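Local coordinates for protein methyl transferase from Methanosarcina acetivorans (Methanosarcina acetivorans, PDB 6MRO) that binds S-adenosyl-L-homocysteine and calcium, and probably acts as an S-adenosylmethionine-dependent methyltransferase, at residues V57-L62 with V81-N87; V88-D92 with L119-V124. The protein carries 1 engineered substitution. All blocks are in the same frame, centred on the assembly; numbering follows the deposited sequence.

In the fold
Both contacts lie in the Rossmann-like methyltransferase domain and share the bound S-adenosyl-L-homocysteine. Contact 1 joins strand 56-61 to strand 82-85, the outermost strand at one side of the sheet. Strand 56-61 is buried, while the outer strand is partly open. Contact 2 follows directly in the chain, where the 3-10 segment after that strand packs on helix 114-127. It is also partly buried, with Val88 and Phe120 inside and His123 nearer the surface. Backbone hydrogen bonds dominate contact 1. Contact 2 relies on apolar packing and one histidine-carboxylate bond. Ile60 and Val88 pack together where the contacts meet.

Contact 1. Residues V57-L62 with V81-N87; sequences VTGIDL and VNFIVGN. With SAH (S-adenosyl-L-homocysteine), chain B.
The ring of Phe83 stands beside Gly59, with Phe83 CD1 4.0 Å from Gly59 CA. Gly59 carries no side chain, which leaves room for the ring. Val81 CG1, two residues before Phe83, sits over the centre of one ring face. Helices 45-51 and 64-76 add Ala47 and Ala70 around this ring. The amide of Asn82 lies alongside Thr58. Asn82 ND2 donates to Thr58 OG1 at 3.2 Å, with the hydroxyl oxygen close to the amide plane. The adenine also has a covered face: Leu62 CD1 lies over it, 3.4 Å from SAH C5. At the adenine edge, SAH N6 donates to Asn87 OD1 at 2.9 Å. The same oxygen accepts from Leu89 N, which helps fix the amide.

The carboxylate of Asp61 takes both ribose hydroxyls. SAH O2' donates to Asp61 OD1 at 2.7 Å, and SAH O3' to Asp61 OD2 at 2.5 Å. Asp61 CG is turned anti to the backbone N (chi1 -161°), which carries the carboxylate to the ribose. Gly42 N and Ala63 N bond its two oxygens from the protein side and hold it in place.

The backbones run parallel, 18° apart. Hydrogen bonds alternate along them, such as Ile84 N to Gly59 O at 2.8 Å. Asp61 O accepts from Gly86 N beyond the last strand pair. On the face shared with Thr58 and Asn82, Ile60 CB packs against Ile84 CG1 at 4.1 Å. Ile60 CD1 reaches along Gly86.

Helix 64-76 links the two strands, making a beta-alpha-beta unit. An acidic residue gripping the ribose at the end of the second strand is characteristic of Rossmann-like, SAM-dependent methyltransferases.

Contact 2. Residues V88-D92 with L119-V124; sequences VLEMD and LFTRHV. With SAH (S-adenosyl-L-homocysteine), chain B.
His123 and Asp92 make the polar link. His123 NE2 donates to Asp92 OD1 at 3.0 Å. The oxygen lies in the imidazole plane, but the nitrogen meets the carboxylate from above its plane. The two planes are 80° apart. Asp92 CG sits between its backbone N and carbonyl carbon (chi1 54°), which brings OD1 to the ring edge. At the other ring nitrogen, His123 ND1 donates to Leu119 O at 3.3 Å, one helical turn back. Leu119 O also accepts from His123 N. Two bonds in the ring plane, one at each nitrogen, therefore fix its rotation. If both nitrogens are protonated, the nearby carboxylate would probably stabilise the charge. Replacing the imidazole with the methyl group of an alanine is likely to leave Asp92 OD1 without this donor, remove the side-chain bond to Leu119 O and open a gap beneath Leu89 O.

The second kind is contact of a carbonyl with a ring face. Leu89 O lies over the imidazole, offset toward its rim, and is 3.2 Å from His123 CE1.

Apolar packing completes the interface. Val88 CG1 meets the Phe120 ring obliquely, 3.8 Å from CE2. Leu89 CD2 approaches the edge of that ring and touches Phe120 CB at 3.9 Å. Met91 extends its chain so that CE reaches His123 O at 3.7 Å and the side chain of Val124. Ile39 of strand 35-39 touches Val88, Phe120 and Val124.

The ligand bonds directly to this 3-10 segment. Val88 N donates to SAH N1 at 2.9 Å, almost straight at 174°. Val88 CG2 packs 3.6 Å from SAH C2, past the adenine rim and on the other side of its plane from Leu62 CD1. A backbone N-H reading adenine N1 just after the third strand is typical of the adenine pocket in Rossmann-like methyltransferases.

Contact 1. Residues V57-L62 with V81-N87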
loop_
_atom_site.group_PDB
_atom_site.type_symbol
_atom_site.label_atom_id
_atom_site.label_comp_id
_atom_site.label_asym_id
_atom_site.label_seq_id
_atom_site.Cartn_x
_atom_site.Cartn_y
_atom_site.Cartn_z
ATOM N N VAL A 57 -5.316 7.780 10.442
ATOM C CA VAL A 57 -4.696 7.441 9.165
ATOM C C VAL A 57 -3.793 8.564 8.683
ATOM O O VAL A 57 -4.180 9.741 8.690
ATOM C CB VAL A 57 -5.742 7.107 8.094
ATOM C CG1 VAL A 57 -5.036 6.717 6.785
ATOM C CG2 VAL A 57 -6.579 5.943 8.573
ATOM N N THR A 58 -2.594 8.181 8.253
ATOM C CA THR A 58 -1.694 9.017 7.470
ATOM C C THR A 58 -1.497 8.370 6.108
ATOM O O THR A 58 -1.319 7.155 6.015
ATOM C CB THR A 58 -0.339 9.173 8.179
ATOM O OG1 THR A 58 -0.531 9.853 9.427
ATOM C CG2 THR A 58 0.613 9.999 7.315
ATOM N N GLY A 59 -1.552 9.179 5.052
ATOM C CA GLY A 59 -1.236 8.682 3.727
ATOM C C GLY A 59 -0.107 9.479 3.109
ATOM O O GLY A 59 -0.115 10.708 3.187
ATOM N N ILE A 60 0.866 8.807 2.499
ATOM C CA ILE A 60 2.029 9.461 1.915
ATOM C C ILE A 60 2.141 9.068 0.446
ATOM O O ILE A 60 1.931 7.905 0.076
ATOM C CB ILE A 60 3.313 9.114 2.698
ATOM C CG1 ILE A 60 4.531 9.760 2.046
ATOM C CG2 ILE A 60 3.463 7.587 2.872
ATOM C CD1 ILE A 60 5.750 9.715 2.906
ATOM N N ASP A 61 2.434 10.051 -0.406
ATOM C CA ASP A 61 2.593 9.773 -1.827
ATOM C C ASP A 61 3.491 10.842 -2.426
ATOM O O ASP A 61 3.501 11.984 -1.967
ATOM C CB ASP A 61 1.237 9.741 -2.546
ATOM C CG ASP A 61 1.294 9.010 -3.887
ATOM O OD1 ASP A 61 1.865 9.560 -4.857
ATOM O OD2 ASP A 61 0.753 7.885 -3.977
ATOM N N LEU A 62 4.233 10.452 -3.465
ATOM C CA LEU A 62 5.128 11.382 -4.157
ATOM C C LEU A 62 4.368 12.439 -4.954
ATOM O O LEU A 62 4.862 13.557 -5.130
ATOM C CB LEU A 62 6.051 10.605 -5.094
ATOM C CG LEU A 62 7.332 10.000 -4.534
ATOM C CD1 LEU A 62 8.021 9.200 -5.643
ATOM C CD2 LEU A 62 8.247 11.105 -4.005
ATOM N N VAL A 81 -8.001 12.694 7.695
ATOM C CA VAL A 81 -6.858 11.911 7.324
ATOM C C VAL A 81 -5.697 12.857 7.170
ATOM O O VAL A 81 -5.896 13.941 6.714
ATOM C CB VAL A 81 -7.004 11.177 5.986
ATOM C CG1 VAL A 81 -5.743 10.405 5.678
ATOM C CG2 VAL A 81 -8.183 10.265 5.956
ATOM N N ASN A 82 -4.498 12.428 7.548
ATOM C CA ASN A 82 -3.256 13.196 7.422
ATOM C C ASN A 82 -2.573 12.799 6.110
ATOM O O ASN A 82 -1.782 11.858 6.057
ATOM C CB ASN A 82 -2.377 12.937 8.644
ATOM C CG ASN A 82 -1.057 13.681 8.612
ATOM O OD1 ASN A 82 -0.979 14.837 8.212
ATOM N ND2 ASN A 82 -0.002 13.008 9.062
ATOM N N PHE A 83 -2.892 13.515 5.028
ATOM C CA PHE A 83 -2.315 13.240 3.712
ATOM C C PHE A 83 -1.092 14.124 3.499
ATOM O O PHE A 83 -1.171 15.352 3.655
ATOM C CB PHE A 83 -3.335 13.498 2.598
ATOM C CG PHE A 83 -4.327 12.383 2.400
ATOM C CD1 PHE A 83 -3.908 11.116 2.025
ATOM C CD2 PHE A 83 -5.685 12.612 2.579
ATOM C CE1 PHE A 83 -4.825 10.093 1.838
ATOM C CE2 PHE A 83 -6.602 11.605 2.391
ATOM C CZ PHE A 83 -6.172 10.337 2.022
ATOM N N ILE A 84 0.038 13.517 3.150
ATOM C CA ILE A 84 1.269 14.281 2.995
ATOM C C ILE A 84 1.999 13.846 1.735
ATOM O O ILE A 84 1.991 12.667 1.361
ATOM C CB ILE A 84 2.193 14.174 4.235
ATOM C CG1 ILE A 84 2.706 12.755 4.455
ATOM C CG2 ILE A 84 1.485 14.672 5.490
ATOM C CD1 ILE A 84 3.607 12.648 5.676
ATOM N N VAL A 85 2.611 14.821 1.069
ATOM C CA VAL A 85 3.493 14.559 -0.058
ATOM C C VAL A 85 4.843 14.142 0.497
ATOM O O VAL A 85 5.406 14.835 1.354
ATOM C CB VAL A 85 3.628 15.804 -0.950
ATOM C CG1 VAL A 85 4.614 15.530 -2.074
ATOM C CG2 VAL A 85 2.266 16.224 -1.516
ATOM N N GLY A 86 5.373 13.034 0.009
ATOM C CA GLY A 86 6.625 12.543 0.556
ATOM C C GLY A 86 7.077 11.272 -0.124
ATOM O O GLY A 86 6.334 10.634 -0.882
ATOM N N ASN A 87 8.319 10.908 0.180
ATOM C CA ASN A 87 8.996 9.755 -0.398
ATOM C C ASN A 87 9.125 8.675 0.667
ATOM O O ASN A 87 9.732 8.910 1.711
ATOM C CB ASN A 87 10.377 10.159 -0.908
ATOM C CG ASN A 87 10.987 9.128 -1.811
ATOM O OD1 ASN A 87 10.753 7.920 -1.666
ATOM N ND2 ASN A 87 11.791 9.596 -2.758
HETATM N N SAH B . -2.285 3.040 -3.341
HETATM C CA SAH B . -2.957 3.800 -4.411
HETATM C CB SAH B . -1.970 4.152 -5.517
HETATM C CG SAH B . -1.186 2.952 -6.047
HETATM S SD SAH B . -0.158 3.334 -7.484
HETATM C C SAH B . -4.131 3.033 -5.001
HETATM O O SAH B . -4.342 1.854 -4.680
HETATM O OXT SAH B . -4.877 3.590 -5.820
HETATM C "C5'" SAH B . 1.417 3.530 -6.593
HETATM C "C4'" SAH B . 1.547 4.888 -5.901
HETATM O "O4'" SAH B . 2.807 4.952 -5.246
HETATM C "C3'" SAH B . 1.456 6.102 -6.825
HETATM O "O3'" SAH B . 0.440 6.954 -6.318
HETATM C "C2'" SAH B . 2.848 6.716 -6.754
HETATM O "O2'" SAH B . 2.883 8.130 -6.873
HETATM C "C1'" SAH B . 3.333 6.256 -5.390
HETATM N N9 SAH B . 4.788 6.167 -5.226
HETATM C C8 SAH B . 5.709 5.588 -6.072
HETATM N N7 SAH B . 6.924 5.686 -5.504
HETATM C C5 SAH B . 6.786 6.298 -4.302
HETATM C C6 SAH B . 7.694 6.659 -3.311
HETATM N N6 SAH B . 8.988 6.403 -3.451
HETATM N N1 SAH B . 7.236 7.287 -2.183
HETATM C C2 SAH B . 5.890 7.557 -2.024
HETATM N N3 SAH B . 4.988 7.216 -3.008
HETATM C C4 SAH B . 5.443 6.584 -4.117
#

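Contact 2. Residues V88-D92 with L119-V124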
loop_
_atom_site.group_PDB
_atom_site.type_symbol
_atom_site.label_atom_id
_atom_site.label_comp_id
_atom_site.label_asym_id
_atom_site.label_seq_id
_atom_site.Cartn_x
_atom_site.Cartn_y
_atom_site.Cartn_z
ATOM N N VAL A 88 8.573 7.493 0.393
ATOM C CA VAL A 88 8.627 6.395 1.354
ATOM C C VAL A 88 10.071 5.984 1.616
ATOM O O VAL A 88 10.411 5.550 2.721
ATOM C CB VAL A 88 7.764 5.221 0.848
ATOM C CG1 VAL A 88 8.095 3.919 1.590
ATOM C CG2 VAL A 88 6.286 5.574 1.012
ATOM N N LEU A 89 10.949 6.149 0.626
ATOM C CA LEU A 89 12.365 5.851 0.789
ATOM C C LEU A 89 13.094 6.895 1.624
ATOM O O LEU A 89 14.295 6.730 1.879
ATOM C CB LEU A 89 13.035 5.721 -0.581
ATOM C CG LEU A 89 12.445 4.680 -1.537
ATOM C CD1 LEU A 89 13.228 4.650 -2.844
ATOM C CD2 LEU A 89 12.421 3.300 -0.895
ATOM N N GLU A 90 12.399 7.954 2.054
ATOM C CA GLU A 90 12.972 8.996 2.900
ATOM C C GLU A 90 12.103 9.288 4.120
ATOM O O GLU A 90 12.286 10.327 4.765
ATOM C CB GLU A 90 13.172 10.289 2.104
ATOM C CG GLU A 90 14.204 10.210 1.001
ATOM C CD GLU A 90 14.030 11.323 -0.011
ATOM O OE1 GLU A 90 13.164 12.198 0.213
ATOM O OE2 GLU A 90 14.756 11.324 -1.029
ATOM N N MET A 91 11.153 8.416 4.454
ATOM C CA MET A 91 10.188 8.806 5.473
ATOM C C MET A 91 10.731 8.699 6.889
ATOM O O MET A 91 9.997 9.000 7.834
ATOM C CB MET A 91 8.895 7.994 5.344
ATOM C CG MET A 91 9.019 6.506 5.560
ATOM S SD MET A 91 7.402 5.770 5.330
ATOM C CE MET A 91 7.819 4.027 5.392
ATOM N N ASP A 92 12.000 8.403 7.031
ATOM C CA ASP A 92 12.604 8.443 8.349
ATOM C C ASP A 92 12.735 9.908 8.773
ATOM O O ASP A 92 12.917 10.192 9.918
ATOM C CB ASP A 92 13.929 7.749 8.355
ATOM C CG ASP A 92 14.866 8.255 7.339
ATOM O OD1 ASP A 92 14.507 8.610 6.230
ATOM O OD2 ASP A 92 16.040 8.244 7.629
ATOM N N LEU A 119 16.208 -0.970 0.821
ATOM C CA LEU A 119 15.916 0.290 1.499
ATOM C C LEU A 119 14.431 0.413 1.818
ATOM O O LEU A 119 14.052 0.846 2.914
ATOM C CB LEU A 119 16.374 1.458 0.624
ATOM C CG LEU A 119 16.272 2.868 1.196
ATOM C CD1 LEU A 119 17.140 2.959 2.433
ATOM C CD2 LEU A 119 16.678 3.915 0.161
ATOM N N PHE A 120 13.575 0.037 0.867
ATOM C CA PHE A 120 12.134 0.092 1.091
ATOM C C PHE A 120 11.737 -0.739 2.307
ATOM O O PHE A 120 11.072 -0.242 3.222
ATOM C CB PHE A 120 11.417 -0.384 -0.171
ATOM C CG PHE A 120 9.925 -0.492 -0.035
ATOM C CD1 PHE A 120 9.333 -1.715 0.221
ATOM C CD2 PHE A 120 9.113 0.627 -0.194
ATOM C CE1 PHE A 120 7.955 -1.831 0.323
ATOM C CE2 PHE A 120 7.728 0.516 -0.091
ATOM C CZ PHE A 120 7.155 -0.722 0.167
ATOM N N THR A 121 12.158 -2.007 2.345
ATOM C CA THR A 121 11.805 -2.861 3.476
ATOM C C THR A 121 12.295 -2.265 4.792
ATOM O O THR A 121 11.585 -2.313 5.803
ATOM C CB THR A 121 12.378 -4.273 3.297
ATOM O OG1 THR A 121 13.815 -4.225 3.232
ATOM C CG2 THR A 121 11.848 -4.920 2.043
ATOM N N ARG A 122 13.485 -1.692 4.800
ATOM C CA ARG A 122 14.020 -1.143 6.041
ATOM C C ARG A 122 13.235 0.045 6.554
ATOM O O ARG A 122 13.049 0.183 7.713
ATOM C CB ARG A 122 15.530 -0.845 5.972
ATOM C CG ARG A 122 16.102 -0.207 7.256
ATOM C CD ARG A 122 17.056 -1.088 8.109
ATOM N NE ARG A 122 17.297 -0.640 9.511
ATOM C CZ ARG A 122 18.427 -0.102 9.985
ATOM N NH1 ARG A 122 19.473 0.074 9.203
ATOM N NH2 ARG A 122 18.513 0.274 11.242
ATOM N N HIS A 123 12.782 0.897 5.658
ATOM C CA HIS A 123 12.016 2.060 6.095
ATOM C C HIS A 123 10.644 1.660 6.605
ATOM O O HIS A 123 10.175 2.189 7.619
ATOM C CB HIS A 123 11.894 3.068 4.950
ATOM C CG HIS A 123 13.007 4.062 4.925
ATOM N ND1 HIS A 123 14.189 3.839 4.253
ATOM C CD2 HIS A 123 13.145 5.259 5.544
ATOM C CE1 HIS A 123 14.997 4.868 4.435
ATOM N NE2 HIS A 123 14.388 5.742 5.215
ATOM N N VAL A 124 9.976 0.741 5.903
ATOM C CA VAL A 124 8.693 0.236 6.375
ATOM C C VAL A 124 8.855 -0.425 7.737
ATOM O O VAL A 124 8.072 -0.182 8.668
ATOM C CB VAL A 124 8.092 -0.738 5.345
ATOM C CG1 VAL A 124 6.854 -1.404 5.924
ATOM C CG2 VAL A 124 7.774 -0.004 4.039
HETATM N N SAH B . -2.285 3.040 -3.341
HETATM C CA SAH B . -2.957 3.800 -4.411
HETATM C CB SAH B . -1.970 4.152 -5.517
HETATM C CG SAH B . -1.186 2.952 -6.047
HETATM S SD SAH B . -0.158 3.334 -7.484
HETATM C C SAH B . -4.131 3.033 -5.001
HETATM O O SAH B . -4.342 1.854 -4.680
HETATM O OXT SAH B . -4.877 3.590 -5.820
HETATM C "C5'" SAH B . 1.417 3.530 -6.593
HETATM C "C4'" SAH B . 1.547 4.888 -5.901
HETATM O "O4'" SAH B . 2.807 4.952 -5.246
HETATM C "C3'" SAH B . 1.456 6.102 -6.825
HETATM O "O3'" SAH B . 0.440 6.954 -6.318
HETATM C "C2'" SAH B . 2.848 6.716 -6.754
HETATM O "O2'" SAH B . 2.883 8.130 -6.873
HETATM C "C1'" SAH B . 3.333 6.256 -5.390
HETATM N N9 SAH B . 4.788 6.167 -5.226
HETATM C C8 SAH B . 5.709 5.588 -6.072
HETATM N N7 SAH B . 6.924 5.686 -5.504
HETATM C C5 SAH B . 6.786 6.298 -4.302
HETATM C C6 SAH B . 7.694 6.659 -3.311
HETATM N N6 SAH B . 8.988 6.403 -3.451
HETATM N N1 SAH B . 7.236 7.287 -2.183
HETATM C C2 SAH B . 5.890 7.557 -2.024
HETATM N N3 SAH B . 4.988 7.216 -3.008
HETATM C C4 SAH B . 5.443 6.584 -4.117
#